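Local coordinates for protein isomaltose glucohydrolase (Kribbella flavida, PDB 5Z3E) that hydrolyses the alpha-1,6-glucosidic linkage of isomaltose from its non-reducing end, releasing beta-D-glucose and D-glucose, at residues D195-L209 with K257-C271. The protein carries 1 engineered substitution. Sequence-based numbering, arbitrary orientation. Where two conformers were deposited one is given.
Sequences DWWEEHVEHRHVSTL and KWLGSSAVDGSLPAC
His205 and Trp258 form a single beta bridge, their CA atoms 4.1 Å apart, with Leu259 N hydrogen-bonded to Arg204 O and Val206 N to Lys257 O. The bridge ties the loop that leads into helix 206-220, part of the (alpha/alpha)6 barrel of family 15 glycoside hydrolases, to the loop following strand 254-255. That first loop carries Glu198, the inferred proton donor, and Asp195, a predicted proton acceptor. On one flank the five-membered ring of Trp258 stacks face to face on His203, centroids 3.7 Å apart and planes 13° from parallel. Deeper in, the Asp265 carboxylate lies nearly coplanar with the Trp197 indole, and NE1 points between the two oxygens, 3.0 Å from OD2 and 3.1 Å from OD1. OD2 also takes the Lys257 ammonium in a salt bridge, while OD1 closes an Asx turn with Ser267 N. An asparagine in place of Asp265 would probably leave that ammonium without its close charged mate, with only the long salt bridge from Lys257 NZ to Asp195 OD2 (3.7 Å) and the two waters joining them. Chi1 of 65° sets Ser267 OG between its backbone N and carbonyl carbon, where it donates to Asp265 OD1 at 2.7 Å; Ser267 CB lies over the Trp196 six-membered ring, 3.6 Å from its centroid.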
loop_
_atom_site.group_PDB
_atom_site.type_symbol
_atom_site.label_atom_id
_atom_site.label_comp_id
_atom_site.label_asym_id
_atom_site.label_seq_id
_atom_site.Cartn_x
_atom_site.Cartn_y
_atom_site.Cartn_z
ATOM N N ASP A 195 -9.187 -4.385 7.142
ATOM C CA ASP A 195 -7.772 -4.409 6.822
ATOM C C ASP A 195 -7.541 -4.199 5.326
ATOM O O ASP A 195 -8.494 -4.033 4.554
ATOM C CB ASP A 195 -7.122 -5.668 7.371
ATOM C CG ASP A 195 -7.608 -6.969 6.770
ATOM O OD1 ASP A 195 -8.219 -6.951 5.700
ATOM O OD2 ASP A 195 -7.300 -8.007 7.417
ATOM N N TRP A 196 -6.276 -4.210 4.903
ATOM C CA TRP A 196 -5.969 -4.026 3.489
ATOM C C TRP A 196 -6.709 -5.033 2.638
ATOM O O TRP A 196 -6.971 -4.777 1.469
ATOM C CB TRP A 196 -4.495 -4.209 3.164
ATOM C CG TRP A 196 -3.494 -3.222 3.697
ATOM C CD1 TRP A 196 -3.645 -2.192 4.629
ATOM C CD2 TRP A 196 -2.109 -3.234 3.353
ATOM N NE1 TRP A 196 -2.423 -1.586 4.832
ATOM C CE2 TRP A 196 -1.460 -2.211 4.095
ATOM C CE3 TRP A 196 -1.354 -4.001 2.478
ATOM C CZ2 TRP A 196 -0.091 -1.955 3.973
ATOM C CZ3 TRP A 196 0.005 -3.724 2.344
ATOM C CH2 TRP A 196 0.616 -2.733 3.099
ATOM N N TRP A 197 -6.999 -6.204 3.201
ATOM C CA TRP A 197 -7.593 -7.334 2.530
ATOM C C TRP A 197 -9.111 -7.367 2.636
ATOM O O TRP A 197 -9.748 -8.333 2.229
ATOM C CB TRP A 197 -6.989 -8.629 3.069
ATOM C CG TRP A 197 -5.508 -8.576 3.280
ATOM C CD1 TRP A 197 -4.860 -8.946 4.433
ATOM C CD2 TRP A 197 -4.478 -8.157 2.370
ATOM N NE1 TRP A 197 -3.515 -8.794 4.284
ATOM C CE2 TRP A 197 -3.253 -8.315 3.031
ATOM C CE3 TRP A 197 -4.472 -7.644 1.060
ATOM C CZ2 TRP A 197 -2.040 -8.027 2.414
ATOM C CZ3 TRP A 197 -3.257 -7.358 0.463
ATOM C CH2 TRP A 197 -2.065 -7.552 1.139
ATOM N N GLU A 198 -9.717 -6.308 3.156
ATOM C CA GLU A 198 -11.183 -6.219 3.303
ATOM C C GLU A 198 -11.761 -7.188 4.273
ATOM O O GLU A 198 -12.869 -7.699 4.079
ATOM C CB GLU A 198 -11.921 -6.274 1.982
ATOM C CG GLU A 198 -11.521 -5.221 1.141
ATOM C CD GLU A 198 -12.296 -5.137 -0.143
ATOM O OE1 GLU A 198 -13.256 -5.926 -0.364
ATOM O OE2 GLU A 198 -11.957 -4.214 -0.916
ATOM N N GLU A 199 -11.061 -7.396 5.363
ATOM C CA GLU A 199 -11.497 -8.311 6.409
ATOM C C GLU A 199 -11.523 -7.618 7.780
ATOM O O GLU A 199 -10.765 -6.676 8.039
ATOM C CB GLU A 199 -10.589 -9.533 6.499
ATOM C CG GLU A 199 -10.507 -10.347 5.196
ATOM C CD GLU A 199 -11.610 -11.380 5.043
ATOM O OE1 GLU A 199 -11.854 -11.846 3.910
ATOM O OE2 GLU A 199 -12.206 -11.747 6.035
ATOM N N HIS A 200 -12.390 -8.120 8.668
ATOM C CA HIS A 200 -12.332 -7.821 10.100
ATOM C C HIS A 200 -12.516 -6.337 10.439
ATOM O O HIS A 200 -11.647 -5.720 11.062
ATOM C CB HIS A 200 -11.065 -8.378 10.739
ATOM C CG HIS A 200 -10.877 -9.832 10.524
ATOM N ND1 HIS A 200 -11.591 -10.770 11.148
ATOM C CD2 HIS A 200 -10.040 -10.504 9.676
ATOM C CE1 HIS A 200 -11.258 -12.013 10.724
ATOM N NE2 HIS A 200 -10.282 -11.821 9.838
ATOM N N VAL A 201 -13.697 -5.822 10.132
ATOM C CA VAL A 201 -14.037 -4.419 10.320
ATOM C C VAL A 201 -13.964 -3.962 11.760
ATOM O O VAL A 201 -13.853 -2.767 12.021
ATOM C CB VAL A 201 -15.440 -4.148 9.763
ATOM C CG1 VAL A 201 -16.541 -4.753 10.616
ATOM C CG2 VAL A 201 -15.688 -2.668 9.573
ATOM N N GLU A 202 -14.084 -4.898 12.711
ATOM C CA GLU A 202 -14.112 -4.533 14.118
ATOM C C GLU A 202 -12.727 -4.309 14.718
ATOM O O GLU A 202 -12.631 -3.797 15.839
ATOM C CB GLU A 202 -14.877 -5.556 14.965
ATOM C CG GLU A 202 -14.169 -6.821 15.338
ATOM C CD GLU A 202 -14.170 -7.879 14.314
ATOM O OE1 GLU A 202 -14.277 -7.638 13.083
ATOM O OE2 GLU A 202 -14.058 -9.074 14.788
ATOM N N HIS A 203 -11.675 -4.702 14.002
ATOM C CA HIS A 203 -10.333 -4.642 14.512
ATOM C C HIS A 203 -9.571 -3.420 14.007
ATOM O O HIS A 203 -10.034 -2.689 13.136
ATOM C CB HIS A 203 -9.614 -5.987 14.220
ATOM C CG HIS A 203 -9.990 -7.045 15.186
ATOM N ND1 HIS A 203 -9.798 -6.870 16.534
ATOM C CD2 HIS A 203 -10.535 -8.277 15.017
ATOM C CE1 HIS A 203 -10.204 -7.971 17.147
ATOM N NE2 HIS A 203 -10.673 -8.832 16.255
ATOM N N ARG A 204 -8.405 -3.201 14.622
ATOM C CA ARG A 204 -7.503 -2.108 14.264
ATOM C C ARG A 204 -6.204 -2.750 13.828
ATOM O O ARG A 204 -5.503 -3.402 14.609
ATOM C CB ARG A 204 -7.343 -1.136 15.420
ATOM C CG ARG A 204 -8.672 -0.455 15.731
ATOM C CD ARG A 204 -8.627 0.651 16.713
ATOM N NE ARG A 204 -8.321 0.191 18.053
ATOM C CZ ARG A 204 -8.150 1.016 19.064
ATOM N NH1 ARG A 204 -8.279 2.328 18.881
ATOM N NH2 ARG A 204 -7.844 0.553 20.260
ATOM N N HIS A 205 -5.941 -2.624 12.539
ATOM C CA HIS A 205 -4.932 -3.420 11.860
ATOM C C HIS A 205 -3.611 -2.687 11.857
ATOM O O HIS A 205 -3.551 -1.509 11.527
ATOM C CB HIS A 205 -5.417 -3.748 10.448
ATOM C CG HIS A 205 -6.710 -4.453 10.501
ATOM N ND1 HIS A 205 -6.795 -5.791 10.819
ATOM C CD2 HIS A 205 -7.964 -3.952 10.381
ATOM C CE1 HIS A 205 -8.078 -6.086 10.864
ATOM N NE2 HIS A 205 -8.814 -4.998 10.617
ATOM N N VAL A 206 -2.528 -3.373 12.213
ATOM C CA VAL A 206 -1.251 -2.707 12.389
ATOM C C VAL A 206 -0.715 -2.141 11.071
ATOM O O VAL A 206 -0.132 -1.048 11.104
ATOM C CB VAL A 206 -0.281 -3.617 13.158
ATOM C CG1 VAL A 206 1.118 -3.036 13.224
ATOM C CG2 VAL A 206 -0.815 -3.827 14.572
ATOM N N SER A 207 -0.936 -2.788 9.928
ATOM C CA SER A 207 -0.479 -2.195 8.685
ATOM C C SER A 207 -1.369 -1.037 8.210
ATOM O O SER A 207 -0.929 -0.244 7.372
ATOM C CB SER A 207 -0.295 -3.222 7.586
ATOM O OG SER A 207 -1.537 -3.795 7.246
ATOM N N THR A 208 -2.585 -0.927 8.728
ATOM C CA THR A 208 -3.423 0.254 8.495
ATOM C C THR A 208 -2.956 1.420 9.362
ATOM O O THR A 208 -2.709 2.518 8.866
ATOM C CB THR A 208 -4.902 -0.068 8.711
ATOM O OG1 THR A 208 -5.270 -1.064 7.770
ATOM C CG2 THR A 208 -5.748 1.176 8.581
ATOM N N LEU A 209 -2.800 1.156 10.656
ATOM C CA LEU A 209 -2.198 2.138 11.555
ATOM C C LEU A 209 -0.858 2.575 11.014
ATOM O O LEU A 209 -0.504 3.766 11.064
ATOM C CB LEU A 209 -2.066 1.543 12.952
ATOM C CG LEU A 209 -3.387 1.326 13.684
ATOM C CD1 LEU A 209 -3.173 0.413 14.889
ATOM C CD2 LEU A 209 -4.012 2.643 14.111
ATOM N N LYS A 257 -0.762 -8.781 13.460
ATOM C CA LYS A 257 -1.681 -8.451 12.402
ATOM C C LYS A 257 -2.673 -7.350 12.787
ATOM O O LYS A 257 -2.896 -6.397 12.021
ATOM C CB LYS A 257 -2.344 -9.769 12.031
ATOM C CG LYS A 257 -3.418 -9.734 11.084
ATOM C CD LYS A 257 -3.725 -11.142 10.574
ATOM C CE LYS A 257 -4.944 -11.099 9.844
ATOM N NZ LYS A 257 -4.792 -10.526 8.591
ATOM N N TRP A 258 -3.291 -7.470 13.939
ATOM C CA TRP A 258 -4.162 -6.433 14.467
ATOM C C TRP A 258 -3.923 -6.333 15.958
ATOM O O TRP A 258 -3.400 -7.241 16.607
ATOM C CB TRP A 258 -5.635 -6.651 14.098
ATOM C CG TRP A 258 -6.311 -7.913 14.564
ATOM C CD1 TRP A 258 -6.652 -8.250 15.843
ATOM C CD2 TRP A 258 -6.846 -8.944 13.726
ATOM N NE1 TRP A 258 -7.358 -9.429 15.843
ATOM C CE2 TRP A 258 -7.497 -9.870 14.557
ATOM C CE3 TRP A 258 -6.857 -9.161 12.360
ATOM C CZ2 TRP A 258 -8.157 -10.998 14.050
ATOM C CZ3 TRP A 258 -7.497 -10.282 11.864
ATOM C CH2 TRP A 258 -8.135 -11.182 12.709
ATOM N N LEU A 259 -4.288 -5.185 16.528
ATOM C CA LEU A 259 -4.101 -5.003 17.960
ATOM C C LEU A 259 -4.782 -6.128 18.694
ATOM O O LEU A 259 -5.947 -6.457 18.391
ATOM C CB LEU A 259 -4.688 -3.667 18.415
ATOM C CG LEU A 259 -4.157 -2.413 17.716
ATOM C CD1 LEU A 259 -4.801 -1.203 18.337
ATOM C CD2 LEU A 259 -2.622 -2.312 17.749
ATOM N N GLY A 260 -4.103 -6.741 19.655
ATOM C CA GLY A 260 -4.701 -7.804 20.423
ATOM C C GLY A 260 -4.653 -9.185 19.777
ATOM O O GLY A 260 -5.313 -10.091 20.281
ATOM N N SER A 261 -3.941 -9.378 18.681
ATOM C CA SER A 261 -3.749 -10.693 18.083
ATOM C C SER A 261 -2.333 -11.155 18.333
ATOM O O SER A 261 -1.455 -10.368 18.702
ATOM C CB SER A 261 -3.980 -10.607 16.546
ATOM O OG SER A 261 -2.980 -9.852 15.952
ATOM N N SER A 262 -2.089 -12.433 18.069
ATOM C CA SER A 262 -0.752 -13.002 18.156
ATOM C C SER A 262 -0.102 -13.266 16.799
ATOM O O SER A 262 1.118 -13.429 16.742
ATOM C CB SER A 262 -0.781 -14.300 18.969
ATOM O OG SER A 262 -1.607 -15.276 18.375
ATOM N N ALA A 263 -0.874 -13.371 15.745
ATOM C CA ALA A 263 -0.361 -13.790 14.436
ATOM C C ALA A 263 0.191 -12.626 13.650
ATOM O O ALA A 263 -0.106 -11.471 13.932
ATOM C CB ALA A 263 -1.428 -14.471 13.659
ATOM N N VAL A 264 0.967 -12.956 12.626
ATOM C CA VAL A 264 1.461 -11.963 11.683
ATOM C C VAL A 264 0.627 -11.934 10.413
ATOM O O VAL A 264 -0.181 -12.799 10.130
ATOM C CB VAL A 264 2.966 -12.135 11.375
ATOM C CG1 VAL A 264 3.791 -11.908 12.617
ATOM C CG2 VAL A 264 3.304 -13.463 10.709
ATOM N N ASP A 265 0.836 -10.882 9.631
ATOM C CA ASP A 265 0.249 -10.672 8.308
ATOM C C ASP A 265 1.400 -10.259 7.400
ATOM O O ASP A 265 2.326 -9.567 7.835
ATOM C CB ASP A 265 -0.843 -9.596 8.369
ATOM C CG ASP A 265 -1.610 -9.409 7.075
ATOM O OD1 ASP A 265 -1.080 -8.701 6.173
ATOM O OD2 ASP A 265 -2.725 -9.951 6.947
ATOM N N GLY A 266 1.337 -10.643 6.128
ATOM C CA GLY A 266 2.392 -10.326 5.207
ATOM C C GLY A 266 2.560 -8.839 4.908
ATOM O O GLY A 266 3.590 -8.426 4.398
ATOM N N SER A 267 1.552 -8.025 5.231
ATOM C CA SER A 267 1.667 -6.579 5.083
ATOM C C SER A 267 2.537 -5.926 6.147
ATOM O O SER A 267 2.933 -4.769 5.993
ATOM C CB SER A 267 0.284 -5.936 5.094
ATOM O OG SER A 267 -0.361 -6.089 6.344
ATOM N N LEU A 268 2.814 -6.627 7.238
ATOM C CA LEU A 268 3.467 -5.979 8.369
ATOM C C LEU A 268 4.835 -5.348 8.090
ATOM O O LEU A 268 5.152 -4.330 8.713
ATOM C CB LEU A 268 3.571 -6.917 9.569
ATOM C CG LEU A 268 2.243 -7.224 10.255
ATOM C CD1 LEU A 268 2.473 -8.233 11.355
ATOM C CD2 LEU A 268 1.618 -5.949 10.829
ATOM N N PRO A 269 5.662 -5.892 7.186
ATOM C CA PRO A 269 6.940 -5.212 6.951
ATOM C C PRO A 269 6.772 -3.764 6.482
ATOM O O PRO A 269 7.695 -2.972 6.661
ATOM C CB PRO A 269 7.623 -6.108 5.912
ATOM C CG PRO A 269 7.058 -7.490 6.216
ATOM C CD PRO A 269 5.600 -7.194 6.498
ATOM N N ALA A 270 5.639 -3.399 5.871
ATOM C CA ALA A 270 5.425 -2.011 5.469
ATOM C C ALA A 270 5.502 -1.053 6.650
ATOM O O ALA A 270 5.786 0.129 6.479
ATOM C CB ALA A 270 4.097 -1.864 4.782
ATOM N N CYS A 271 5.213 -1.546 7.860
ATOM C CA CYS A 271 5.312 -0.748 9.064
ATOM C C CYS A 271 6.746 -0.357 9.417
ATOM O O CYS A 271 6.952 0.540 10.243
ATOM C CB CYS A 271 4.733 -1.525 10.227
ATOM S SG CYS A 271 2.975 -1.842 10.079
HETATM O O HOH W 1 -5.389 -7.808 9.257
HETATM O O HOH W 2 -7.273 -10.604 7.053
HETATM O O HOH W 3 -7.880 -4.933 16.950
HETATM O O HOH W 4 -1.633 -5.543 9.756
#